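Side-chain contacts in peptidyl tryptophan dihydroxylase (Pseudomonas putida, PDB 7CTQ), which uses FAD to dihydroxylate a peptide-borne tryptophan, a step essential for making the tryptophylquinone cofactor of quinohemoprotein amine dehydrogenase: residues A[231-234]-A[235-238]; A[313-316]-A[317-321]; A[326-329]-A[330-333]; A[335-338]-A[339-343]; A[353-356]-A[357-360]. All blocks are in the same frame, centred on the assembly; numbering follows the deposited sequence. Where two conformers were deposited one is given.

Contacts 2 and 4 are partly buried, contact 2 lying nearest the centre of the chain; contacts 1, 3 and 5 lie at the surface. All five are local, yet the same short spacing is used differently according to place. Contacts 2 and 3 share helix 299-327, and contacts 3 and 4 meet through E328 and W337, while W343 of contact 4 packs on A318 of contact 2. Contacts 1 and 5 stand apart, on opposite sides of the centre. Helical backbone bonds dominate contact 2, a carboxylate bonded to a backbone amide marks contact 3, a ring under an arginine marks contact 4, and tight turns make contacts 1 and 5.

Contact 1: residues A[231-234]-A[235-238]; sequences ARAL and ASAE
A233 and A237 are joined by the hydrogen bond that closes this loop: A237 N donates to A233 O over 3.0 Å, at a rather bent N-H...O angle of 143°. Because the donor lies four residues beyond the acceptor, the backbone forms an alpha-turn, with L234, A235 and S236 as its inner residues. A235 N is almost as near to A233 O, at 3.1 Å, but its N-H is poorly directed and makes no bond.

Van der Waals contacts fill in around the closure. The methyl CB of A237 rests on A233 O at 3.3 Å, while S236 OG approaches A233 CB to 3.7 Å. The serine hydroxyl is placed there by a first torsion of 71°, which sets it between the backbone N and the carbonyl carbon. L234 turns its branch back along the chain instead: CD1 lies 3.9 Å above the guanidinium plane of R232, over the centre of the group, an apolar methyl laid on a flat cation.

The turn links helix 223-228 to strand 238-243 at the periphery of the protein. A231 O receives W165 NE1 from strand 158-166, on which A233 and A237 also pack, and R219 of helix 208-220 touches R232, L234 and A237. Beyond the turn, E238 enters backbone pairing with V164, so the loop passes from the helices straight into the sheet.

Contact 2: residues A[313-316]-A[317-321]; sequences LFLR and FARIG
L313 and F317, one helical turn apart, lie side by side and point the same way. The leucine reaches the aromatic ring with two of its carbons: CB comes to 4.1 Å from F317 CE2, and the CD2 methyl is equally close to CZ. The ring also leans obliquely over the backbone, with F317 CD2 at 3.3 Å from L313 O. A first torsion of -62°, with CG anti to the carbonyl carbon, sends the ring back over the preceding turn.

The next pair along is R316 and I320, whose side chains cross obliquely. The extended arginine lays one face of its guanidinium against the I320 CD1 methyl, 3.8 Å from R316 NE. On another side of the helix R319 NH1 passes L315 CB at 3.6 Å, while its charge is taken up in a salt bridge between R319 NH2 and D345.

Behind these side chains, four successive backbone bonds of the alpha-helix fix the spacing. F317 N to L313 O is the straightest, 2.9 Å long with an N-H...O angle of 175°. Cutting F317 back to an alanine is likely to leave L313 CD2 without its aromatic neighbour and open a gap toward helix 274-282.

That helix supplies Q277 and S280 against F317, and S280 also touches L313; the F317 side chain is about 9 Å from the bound FAD. Elsewhere around helix 299-327, F314 and L315 pack on L153 of strand 153-154, and A318 meets W343 and P344.

Contact 3: residues A[326-329]-A[330-333]; sequences GQEQ and GRVG
E328 OE1 accepts the backbone N-H of G330 at 2.9 Å, on its anti lone pair, with an N-H...O angle of 152°. The carboxylate reaches its own downstream backbone because the chain is bent at CG, where the second torsion is 57°. The other oxygen, OE2, looks outward to S178 OG and to the backbone N of N77, so this buried acid is gripped by several donors.

R331 joins the network indirectly, its NH2 bonding to the same S178 OG. Its NE stands 4.3 Å from E328 OE2, but the oxygen lies well out of the guanidinium plane; opposite charges are near without a salt bridge, which may still steady both groups.

The packing beneath is aliphatic and tight, with E328 CG at 3.4 Å from R331 CG where the two chains cross, and both side chains also rest on W337. With only a methyl at E328, as in an alanine, the amides of G330 and N77 would probably lose their acceptor and S178 OG its carboxylate partner.

This is a helix-loop-helix connection, from helix 299-327 to helix 335-341, whose E328 and R331 meet at S178 of strand 173-179.

Contact 4: residues A[335-338]-A[339-343]; sequences PFWA and RRQGW
The F336 ring and the R340 guanidinium, an i to i+4 pair on the short helix 335-341, lie almost parallel, their planes 7° apart, although the two side chains cross at about a right angle. R340 CD sits over one ring face in a CH-pi contact, 3.6 Å from the ring centroid, and R340 NE is 3.3 Å from F336 CE1. F336 CG stands opposite the backbone N (chi1 171°) and the R340 chain runs extended from CG to NE, which brings CD over the ring. W337 CD1 lies at the phenyl edge, in its plane, while F336 CD2 stands over a face of the indole.

At the edge of the guanidinium, in plane, F336 O accepts R340 NH1 at 3.1 Å, on a lone pair and nearly straight at 166°; R340 N bonds to it only weakly.

Q341, likewise four on from W337, crosses it with NE2 4.1 Å from W337 CE3. That nitrogen is held by Y325 O and, weakly, by E328 O, and W337 NE1 by L179 O.

R340 is thus a buried cation whose rotation is fixed: the ring keeps it flat, F336 O holds one edge, and T158 OG1 adds a bond. The D201 salt bridge probably offsets much of the cost of burying the charge.

Contact 5: residues A[353-356]-A[357-360]; sequences ADWS and AVRV
V358 rises from its CB, which lies 3.5 Å from W355 O, and divides into two methyls on the side of the W355 indole. CG2 makes the close contact, reaching W355 CE3 at 3.6 Å, on the benzene half of the ring system. CG1, set anti to the backbone N with a first torsion of 165°, lies farther off, over a face of the indole. On the tryptophan side, a W355 chi1 of 179° swings the ring toward the valine. The two side chains slant across each other in an apolar contact that W355 shares with V398, Q429 and L431, and V358 with V377 and T379.

On the backbone, V358 N donates to W355 O at 3.1 Å, and A357 N donates to D354 O one step earlier.

The D354 side chain works on the earlier turn, the one closed by A357 N and D354 O. Its OD1 accepts S356 OG in a short bond of 2.5 Å, on the syn side and 24° out of the carboxylate plane, and receives S356 N weakly at 3.2 Å. The other oxygen, OD2, passes A357 CB at 3.7 Å. A water then donates to both S356 O and V358 O, just ahead of the strand.

Two successive bonds from residue i+3 back to residue i are the signature of a 3-10 turn, and the weak D354-S356 amide bond is consistent with an Asx turn at its start. The motif delivers the chain into strand 359-367, which pairs with strand 370-378 in an antiparallel hairpin.

Contact 1: residues A[231-234]-A[235-238]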
loop_
_atom_site.group_PDB
_atom_site.type_symbol
_atom_site.label_atom_id
_atom_site.label_comp_id
_atom_site.label_asym_id
_atom_site.label_seq_id
_atom_site.Cartn_x
_atom_site.Cartn_y
_atom_site.Cartn_z
ATOM N N ALA A 231 5.535 12.477 -31.037
ATOM C CA ALA A 231 6.041 11.184 -31.476
ATOM C C ALA A 231 5.460 10.090 -30.592
ATOM O O ALA A 231 5.567 10.162 -29.364
ATOM C CB ALA A 231 7.565 11.147 -31.407
ATOM N N ARG A 232 4.864 9.068 -31.215
ATOM C CA ARG A 232 4.235 7.987 -30.476
ATOM C C ARG A 232 5.024 6.681 -30.482
ATOM O O ARG A 232 4.783 5.833 -29.611
ATOM C CB ARG A 232 2.823 7.742 -31.020
ATOM C CG ARG A 232 1.859 8.901 -30.754
ATOM C CD ARG A 232 0.554 8.692 -31.491
ATOM N NE ARG A 232 0.719 8.906 -32.927
ATOM C CZ ARG A 232 -0.218 8.666 -33.839
ATOM N NH1 ARG A 232 -1.398 8.185 -33.473
ATOM N NH2 ARG A 232 0.031 8.903 -35.126
ATOM N N ALA A 233 5.965 6.505 -31.409
ATOM C CA ALA A 233 6.751 5.272 -31.530
ATOM C C ALA A 233 5.861 4.029 -31.469
ATOM O O ALA A 233 6.117 3.079 -30.725
ATOM C CB ALA A 233 7.843 5.208 -30.461
ATOM N N LEU A 234 4.807 4.040 -32.284
ATOM C CA LEU A 234 3.820 2.972 -32.246
ATOM C C LEU A 234 4.432 1.609 -32.533
ATOM O O LEU A 234 3.960 0.598 -32.001
ATOM C CB LEU A 234 2.698 3.285 -33.234
ATOM C CG LEU A 234 1.803 4.460 -32.820
ATOM C CD1 LEU A 234 0.804 4.829 -33.900
ATOM C CD2 LEU A 234 1.069 4.141 -31.509
ATOM N N ALA A 235 5.480 1.547 -33.353
ATOM C CA ALA A 235 6.057 0.242 -33.652
ATOM C C ALA A 235 7.170 -0.158 -32.683
ATOM O O ALA A 235 7.285 -1.339 -32.337
ATOM C CB ALA A 235 6.602 0.211 -35.087
ATOM N N SER A 236 8.002 0.786 -32.239
ATOM C CA SER A 236 9.224 0.439 -31.521
ATOM C C SER A 236 9.127 0.611 -30.009
ATOM O O SER A 236 10.085 0.276 -29.311
ATOM C CB SER A 236 10.403 1.272 -32.048
ATOM O OG SER A 236 10.288 2.628 -31.653
ATOM N N ALA A 237 8.020 1.145 -29.489
ATOM C CA ALA A 237 7.896 1.329 -28.043
ATOM C C ALA A 237 8.100 0.007 -27.311
ATOM O O ALA A 237 7.622 -1.042 -27.751
ATOM C CB ALA A 237 6.521 1.905 -27.695
ATOM N N GLU A 238 8.853 0.049 -26.211
ATOM C CA GLU A 238 8.912 -1.110 -25.328
ATOM C C GLU A 238 7.506 -1.494 -24.881
ATOM O O GLU A 238 6.625 -0.641 -24.746
ATOM C CB GLU A 238 9.771 -0.819 -24.103
ATOM C CG GLU A 238 11.027 -0.017 -24.386
ATOM C CD GLU A 238 11.746 0.380 -23.104
ATOM O OE1 GLU A 238 11.425 -0.201 -22.045
ATOM O OE2 GLU A 238 12.624 1.271 -23.149
#

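Contact 2: residues A[313-316]-A[317-321]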
loop_
_atom_site.group_PDB
_atom_site.type_symbol
_atom_site.label_atom_id
_atom_site.label_comp_id
_atom_site.label_asym_id
_atom_site.label_seq_id
_atom_site.Cartn_x
_atom_site.Cartn_y
_atom_site.Cartn_z
ATOM N N LEU A 313 -6.430 -2.877 6.175
ATOM C CA LEU A 313 -5.911 -1.913 5.204
ATOM C C LEU A 313 -6.290 -2.318 3.781
ATOM O O LEU A 313 -6.850 -1.515 3.023
ATOM C CB LEU A 313 -4.382 -1.776 5.333
ATOM C CG LEU A 313 -3.746 -1.037 6.521
ATOM C CD1 LEU A 313 -2.220 -1.128 6.444
ATOM C CD2 LEU A 313 -4.161 0.427 6.609
ATOM N N PHE A 314 -6.000 -3.572 3.410
ATOM C CA PHE A 314 -6.335 -4.081 2.080
ATOM C C PHE A 314 -7.792 -3.830 1.743
ATOM O O PHE A 314 -8.120 -3.318 0.667
ATOM C CB PHE A 314 -6.039 -5.582 2.007
ATOM C CG PHE A 314 -6.506 -6.241 0.726
ATOM C CD1 PHE A 314 -5.736 -6.166 -0.441
ATOM C CD2 PHE A 314 -7.701 -6.946 0.687
ATOM C CE1 PHE A 314 -6.160 -6.784 -1.600
ATOM C CE2 PHE A 314 -8.135 -7.556 -0.470
ATOM C CZ PHE A 314 -7.368 -7.473 -1.621
ATOM N N LEU A 315 -8.685 -4.192 2.658
ATOM C CA LEU A 315 -10.105 -4.048 2.380
ATOM C C LEU A 315 -10.493 -2.585 2.247
ATOM O O LEU A 315 -11.332 -2.236 1.400
ATOM C CB LEU A 315 -10.925 -4.735 3.478
ATOM C CG LEU A 315 -10.900 -6.266 3.418
ATOM C CD1 LEU A 315 -11.645 -6.866 4.603
ATOM C CD2 LEU A 315 -11.500 -6.780 2.098
ATOM N N ARG A 316 -9.903 -1.712 3.073
ATOM C CA ARG A 316 -10.217 -0.288 2.971
ATOM C C ARG A 316 -9.755 0.278 1.633
ATOM O O ARG A 316 -10.515 0.960 0.931
ATOM C CB ARG A 316 -9.587 0.491 4.123
ATOM C CG ARG A 316 -9.835 1.999 3.999
ATOM C CD ARG A 316 -9.122 2.809 5.069
ATOM N NE ARG A 316 -9.104 4.229 4.720
ATOM C CZ ARG A 316 -10.123 5.068 4.918
ATOM N NH1 ARG A 316 -11.257 4.636 5.465
ATOM N NH2 ARG A 316 -10.008 6.345 4.565
ATOM N N PHE A 317 -8.510 -0.007 1.251
ATOM C CA PHE A 317 -8.026 0.509 -0.021
ATOM C C PHE A 317 -8.785 -0.095 -1.194
ATOM O O PHE A 317 -9.011 0.594 -2.196
ATOM C CB PHE A 317 -6.519 0.279 -0.134
ATOM C CG PHE A 317 -5.729 0.999 0.930
ATOM C CD1 PHE A 317 -6.149 2.253 1.387
ATOM C CD2 PHE A 317 -4.596 0.414 1.503
ATOM C CE1 PHE A 317 -5.449 2.922 2.367
ATOM C CE2 PHE A 317 -3.878 1.079 2.495
ATOM C CZ PHE A 317 -4.301 2.335 2.931
ATOM N N ALA A 318 -9.212 -1.360 -1.082
ATOM C CA ALA A 318 -9.986 -1.984 -2.156
ATOM C C ALA A 318 -11.321 -1.279 -2.352
ATOM O O ALA A 318 -11.784 -1.107 -3.487
ATOM C CB ALA A 318 -10.216 -3.467 -1.853
ATOM N N ARG A 319 -11.964 -0.890 -1.249
ATOM C CA ARG A 319 -13.248 -0.201 -1.331
ATOM C C ARG A 319 -13.089 1.233 -1.811
ATOM O O ARG A 319 -13.973 1.759 -2.495
ATOM C CB ARG A 319 -13.943 -0.213 0.029
ATOM C CG ARG A 319 -14.439 -1.592 0.431
ATOM C CD ARG A 319 -15.084 -1.604 1.834
ATOM N NE ARG A 319 -15.453 -2.971 2.193
ATOM C CZ ARG A 319 -14.980 -3.651 3.237
ATOM N NH1 ARG A 319 -14.108 -3.103 4.076
ATOM N NH2 ARG A 319 -15.395 -4.890 3.444
ATOM N N ILE A 320 -11.994 1.885 -1.440
ATOM C CA ILE A 320 -11.731 3.216 -1.961
ATOM C C ILE A 320 -11.581 3.157 -3.471
ATOM O O ILE A 320 -12.154 3.974 -4.200
ATOM C CB ILE A 320 -10.492 3.811 -1.275
ATOM C CG1 ILE A 320 -10.866 4.242 0.145
ATOM C CG2 ILE A 320 -9.945 4.983 -2.085
ATOM C CD1 ILE A 320 -9.715 4.745 0.961
ATOM N N GLY A 321 -10.854 2.152 -3.964
ATOM C CA GLY A 321 -10.719 1.980 -5.400
ATOM C C GLY A 321 -12.042 1.677 -6.072
ATOM O O GLY A 321 -12.352 2.236 -7.131
#

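Contact 3: residues A[326-329]-A[330-333]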
loop_
_atom_site.group_PDB
_atom_site.type_symbol
_atom_site.label_atom_id
_atom_site.label_comp_id
_atom_site.label_asym_id
_atom_site.label_seq_id
_atom_site.Cartn_x
_atom_site.Cartn_y
_atom_site.Cartn_z
ATOM N N GLY A 326 -16.781 3.251 -9.376
ATOM C CA GLY A 326 -18.201 3.541 -9.381
ATOM C C GLY A 326 -18.540 4.940 -9.854
ATOM O O GLY A 326 -19.680 5.183 -10.271
ATOM N N GLN A 327 -17.591 5.875 -9.772
ATOM C CA GLN A 327 -17.846 7.214 -10.303
ATOM C C GLN A 327 -18.066 7.206 -11.813
ATOM O O GLN A 327 -18.716 8.116 -12.341
ATOM C CB GLN A 327 -16.698 8.155 -9.934
ATOM C CG GLN A 327 -16.789 8.650 -8.498
ATOM C CD GLN A 327 -15.792 9.741 -8.169
ATOM O OE1 GLN A 327 -14.607 9.477 -7.949
ATOM N NE2 GLN A 327 -16.272 10.983 -8.120
ATOM N N GLU A 328 -17.556 6.198 -12.518
ATOM C CA GLU A 328 -17.786 6.059 -13.956
ATOM C C GLU A 328 -19.159 5.427 -14.161
ATOM O O GLU A 328 -19.325 4.210 -14.040
ATOM C CB GLU A 328 -16.674 5.233 -14.595
ATOM C CG GLU A 328 -16.922 4.871 -16.039
ATOM C CD GLU A 328 -17.140 6.089 -16.926
ATOM O OE1 GLU A 328 -18.304 6.414 -17.228
ATOM O OE2 GLU A 328 -16.136 6.721 -17.309
ATOM N N GLN A 329 -20.152 6.262 -14.475
ATOM C CA GLN A 329 -21.542 5.838 -14.565
ATOM C C GLN A 329 -22.024 5.638 -15.994
ATOM O O GLN A 329 -23.177 5.245 -16.191
ATOM C CB GLN A 329 -22.441 6.853 -13.860
ATOM C CG GLN A 329 -21.876 7.340 -12.535
ATOM C CD GLN A 329 -22.807 8.296 -11.823
ATOM O OE1 GLN A 329 -23.921 7.929 -11.452
ATOM N NE2 GLN A 329 -22.353 9.533 -11.622
ATOM N N GLY A 330 -21.179 5.895 -16.993
ATOM C CA GLY A 330 -21.579 5.704 -18.371
ATOM C C GLY A 330 -20.999 4.460 -19.015
ATOM O O GLY A 330 -20.533 4.514 -20.156
ATOM N N ARG A 331 -21.022 3.326 -18.305
ATOM C CA ARG A 331 -20.409 2.096 -18.803
ATOM C C ARG A 331 -21.226 0.873 -18.427
ATOM O O ARG A 331 -20.670 -0.208 -18.223
ATOM C CB ARG A 331 -18.992 1.911 -18.252
ATOM C CG ARG A 331 -17.988 2.957 -18.681
ATOM C CD ARG A 331 -17.615 2.857 -20.145
ATOM N NE ARG A 331 -16.497 3.749 -20.439
ATOM C CZ ARG A 331 -16.341 4.393 -21.590
ATOM N NH1 ARG A 331 -17.234 4.245 -22.558
ATOM N NH2 ARG A 331 -15.294 5.187 -21.771
ATOM N N VAL A 332 -22.548 1.022 -18.349
ATOM C CA VAL A 332 -23.345 0.089 -17.567
ATOM C C VAL A 332 -23.366 -1.329 -18.139
ATOM O O VAL A 332 -23.611 -2.284 -17.392
ATOM C CB VAL A 332 -24.763 0.661 -17.402
ATOM C CG1 VAL A 332 -24.718 1.895 -16.489
ATOM C CG2 VAL A 332 -25.346 1.015 -18.761
ATOM N N GLY A 333 -23.090 -1.519 -19.419
ATOM C CA GLY A 333 -23.121 -2.886 -19.896
ATOM C C GLY A 333 -21.799 -3.627 -19.890
ATOM O O GLY A 333 -21.750 -4.772 -20.351
#

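Contact 4: residues A[335-338]-A[339-343]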
loop_
_atom_site.group_PDB
_atom_site.type_symbol
_atom_site.label_atom_id
_atom_site.label_comp_id
_atom_site.label_asym_id
_atom_site.label_seq_id
_atom_site.Cartn_x
_atom_site.Cartn_y
_atom_site.Cartn_z
ATOM N N PRO A 335 -18.475 -5.642 -18.783
ATOM C CA PRO A 335 -17.965 -6.528 -17.722
ATOM C C PRO A 335 -16.768 -5.986 -16.952
ATOM O O PRO A 335 -16.654 -6.277 -15.754
ATOM C CB PRO A 335 -17.590 -7.807 -18.488
ATOM C CG PRO A 335 -18.494 -7.803 -19.670
ATOM C CD PRO A 335 -18.639 -6.351 -20.064
ATOM N N PHE A 336 -15.857 -5.234 -17.587
ATOM C CA PHE A 336 -14.698 -4.746 -16.845
ATOM C C PHE A 336 -15.134 -3.867 -15.681
ATOM O O PHE A 336 -14.606 -3.986 -14.569
ATOM C CB PHE A 336 -13.747 -3.959 -17.752
ATOM C CG PHE A 336 -12.648 -3.245 -16.993
ATOM C CD1 PHE A 336 -11.483 -3.908 -16.663
ATOM C CD2 PHE A 336 -12.793 -1.923 -16.594
ATOM C CE1 PHE A 336 -10.470 -3.276 -15.952
ATOM C CE2 PHE A 336 -11.782 -1.282 -15.875
ATOM C CZ PHE A 336 -10.621 -1.966 -15.556
ATOM N N TRP A 337 -16.087 -2.970 -15.935
ATOM C CA TRP A 337 -16.515 -1.974 -14.962
ATOM C C TRP A 337 -17.453 -2.575 -13.919
ATOM O O TRP A 337 -17.252 -2.381 -12.715
ATOM C CB TRP A 337 -17.188 -0.812 -15.697
ATOM C CG TRP A 337 -16.215 -0.026 -16.539
ATOM C CD1 TRP A 337 -15.948 -0.196 -17.874
ATOM C CD2 TRP A 337 -15.372 1.035 -16.094
ATOM N NE1 TRP A 337 -14.996 0.710 -18.285
ATOM C CE2 TRP A 337 -14.623 1.475 -17.210
ATOM C CE3 TRP A 337 -15.175 1.663 -14.859
ATOM C CZ2 TRP A 337 -13.692 2.509 -17.122
ATOM C CZ3 TRP A 337 -14.257 2.700 -14.777
ATOM C CH2 TRP A 337 -13.524 3.110 -15.900
ATOM N N ALA A 338 -18.474 -3.310 -14.369
ATOM C CA ALA A 338 -19.420 -3.949 -13.453
ATOM C C ALA A 338 -18.704 -4.840 -12.447
ATOM O O ALA A 338 -18.994 -4.798 -11.248
ATOM C CB ALA A 338 -20.445 -4.759 -14.243
ATOM N N ARG A 339 -17.755 -5.649 -12.915
ATOM C CA ARG A 339 -16.999 -6.499 -12.002
ATOM C C ARG A 339 -16.230 -5.663 -10.978
ATOM O O ARG A 339 -16.139 -6.038 -9.803
ATOM C CB ARG A 339 -16.059 -7.400 -12.805
ATOM C CG ARG A 339 -15.031 -8.170 -11.990
ATOM C CD ARG A 339 -15.532 -9.552 -11.571
ATOM N NE ARG A 339 -15.242 -10.596 -12.554
ATOM C CZ ARG A 339 -14.229 -11.455 -12.472
ATOM N NH1 ARG A 339 -14.057 -12.371 -13.415
ATOM N NH2 ARG A 339 -13.385 -11.404 -11.454
ATOM N N ARG A 340 -15.698 -4.510 -11.392
ATOM C CA ARG A 340 -14.878 -3.706 -10.494
ATOM C C ARG A 340 -15.673 -2.727 -9.635
ATOM O O ARG A 340 -15.179 -2.294 -8.586
ATOM C CB ARG A 340 -13.809 -2.975 -11.311
ATOM C CG ARG A 340 -12.651 -3.917 -11.585
ATOM C CD ARG A 340 -11.839 -3.619 -12.839
ATOM N NE ARG A 340 -10.881 -4.705 -13.002
ATOM C CZ ARG A 340 -11.131 -5.829 -13.666
ATOM N NH1 ARG A 340 -12.302 -5.989 -14.274
ATOM N NH2 ARG A 340 -10.206 -6.781 -13.730
ATOM N N GLN A 341 -16.897 -2.406 -10.019
ATOM C CA GLN A 341 -17.727 -1.529 -9.213
ATOM C C GLN A 341 -18.408 -2.252 -8.054
ATOM O O GLN A 341 -18.981 -1.590 -7.177
ATOM C CB GLN A 341 -18.757 -0.850 -10.118
ATOM C CG GLN A 341 -18.109 0.167 -11.065
ATOM C CD GLN A 341 -19.020 0.581 -12.213
ATOM O OE1 GLN A 341 -19.935 -0.150 -12.578
ATOM N NE2 GLN A 341 -18.754 1.749 -12.798
ATOM N N GLY A 342 -18.348 -3.581 -8.020
ATOM C CA GLY A 342 -18.954 -4.340 -6.943
ATOM C C GLY A 342 -17.948 -5.131 -6.128
ATOM O O GLY A 342 -18.332 -5.945 -5.280
ATOM N N TRP A 343 -16.654 -4.898 -6.368
ATOM C CA TRP A 343 -15.622 -5.627 -5.647
ATOM C C TRP A 343 -14.897 -4.697 -4.675
ATOM O O TRP A 343 -14.615 -3.547 -5.028
ATOM C CB TRP A 343 -14.598 -6.253 -6.613
ATOM C CG TRP A 343 -13.703 -7.187 -5.886
ATOM C CD1 TRP A 343 -13.945 -8.513 -5.606
ATOM C CD2 TRP A 343 -12.466 -6.861 -5.256
ATOM N NE1 TRP A 343 -12.905 -9.030 -4.864
ATOM C CE2 TRP A 343 -11.987 -8.040 -4.635
ATOM C CE3 TRP A 343 -11.693 -5.695 -5.181
ATOM C CZ2 TRP A 343 -10.784 -8.076 -3.939
ATOM C CZ3 TRP A 343 -10.493 -5.741 -4.501
ATOM C CH2 TRP A 343 -10.052 -6.925 -3.888
#

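Contact 5: residues A[353-356]-A[357-360]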
loop_
_atom_site.group_PDB
_atom_site.type_symbol
_atom_site.label_atom_id
_atom_site.label_comp_id
_atom_site.label_asym_id
_atom_site.label_seq_id
_atom_site.Cartn_x
_atom_site.Cartn_y
_atom_site.Cartn_z
ATOM N N ALA A 353 -23.437 2.157 12.751
ATOM C CA ALA A 353 -23.335 1.701 14.131
ATOM C C ALA A 353 -24.366 0.615 14.437
ATOM O O ALA A 353 -25.443 0.552 13.838
ATOM C CB ALA A 353 -23.521 2.872 15.106
ATOM N N ASP A 354 -24.025 -0.239 15.398
ATOM C CA ASP A 354 -24.954 -1.237 15.922
ATOM C C ASP A 354 -24.536 -1.488 17.368
ATOM O O ASP A 354 -23.743 -2.396 17.649
ATOM C CB ASP A 354 -24.947 -2.521 15.101
ATOM C CG ASP A 354 -25.982 -3.540 15.589
ATOM O OD1 ASP A 354 -26.662 -3.292 16.616
ATOM O OD2 ASP A 354 -26.118 -4.592 14.934
ATOM N N TRP A 355 -25.091 -0.683 18.279
ATOM C CA TRP A 355 -24.693 -0.788 19.675
ATOM C C TRP A 355 -24.992 -2.169 20.233
ATOM O O TRP A 355 -24.241 -2.665 21.079
ATOM C CB TRP A 355 -25.378 0.281 20.527
ATOM C CG TRP A 355 -24.975 0.159 21.964
ATOM C CD1 TRP A 355 -25.725 -0.333 22.989
ATOM C CD2 TRP A 355 -23.690 0.474 22.521
ATOM N NE1 TRP A 355 -24.999 -0.316 24.157
ATOM C CE2 TRP A 355 -23.746 0.175 23.898
ATOM C CE3 TRP A 355 -22.505 0.990 21.991
ATOM C CZ2 TRP A 355 -22.664 0.383 24.756
ATOM C CZ3 TRP A 355 -21.426 1.199 22.841
ATOM C CH2 TRP A 355 -21.516 0.894 24.210
ATOM N N SER A 356 -26.060 -2.811 19.748
ATOM C CA SER A 356 -26.431 -4.135 20.241
ATOM C C SER A 356 -25.348 -5.173 19.970
ATOM O O SER A 356 -25.243 -6.159 20.705
ATOM C CB SER A 356 -27.766 -4.575 19.618
ATOM O OG SER A 356 -27.611 -4.974 18.264
ATOM N N ALA A 357 -24.522 -4.958 18.944
ATOM C CA ALA A 357 -23.485 -5.899 18.544
ATOM C C ALA A 357 -22.116 -5.598 19.150
ATOM O O ALA A 357 -21.165 -6.337 18.871
ATOM C CB ALA A 357 -23.361 -5.917 17.011
ATOM N N VAL A 358 -21.987 -4.541 19.959
ATOM C CA VAL A 358 -20.689 -4.155 20.510
ATOM C C VAL A 358 -20.223 -5.202 21.515
ATOM O O VAL A 358 -21.008 -5.694 22.337
ATOM C CB VAL A 358 -20.791 -2.766 21.166
ATOM C CG1 VAL A 358 -19.610 -2.511 22.046
ATOM C CG2 VAL A 358 -20.948 -1.665 20.103
ATOM N N ARG A 359 -18.938 -5.554 21.461
ATOM C CA ARG A 359 -18.420 -6.608 22.321
ATOM C C ARG A 359 -17.139 -6.156 23.007
ATOM O O ARG A 359 -16.283 -5.517 22.386
ATOM C CB ARG A 359 -18.158 -7.900 21.518
ATOM C CG ARG A 359 -19.428 -8.603 21.031
ATOM C CD ARG A 359 -19.123 -9.948 20.369
ATOM N NE ARG A 359 -18.394 -10.858 21.253
ATOM C CZ ARG A 359 -18.942 -11.846 21.959
ATOM N NH1 ARG A 359 -20.244 -12.076 21.906
ATOM N NH2 ARG A 359 -18.173 -12.606 22.727
ATOM N N VAL A 360 -17.013 -6.503 24.287
ATOM C CA VAL A 360 -15.748 -6.374 25.006
ATOM C C VAL A 360 -14.975 -7.672 24.808
ATOM O O VAL A 360 -15.466 -8.758 25.144
ATOM C CB VAL A 360 -15.969 -6.093 26.497
ATOM C CG1 VAL A 360 -14.654 -6.178 27.215
ATOM C CG2 VAL A 360 -16.618 -4.717 26.710
HETATM O O HOH W 1 -22.895 -8.000 21.685
#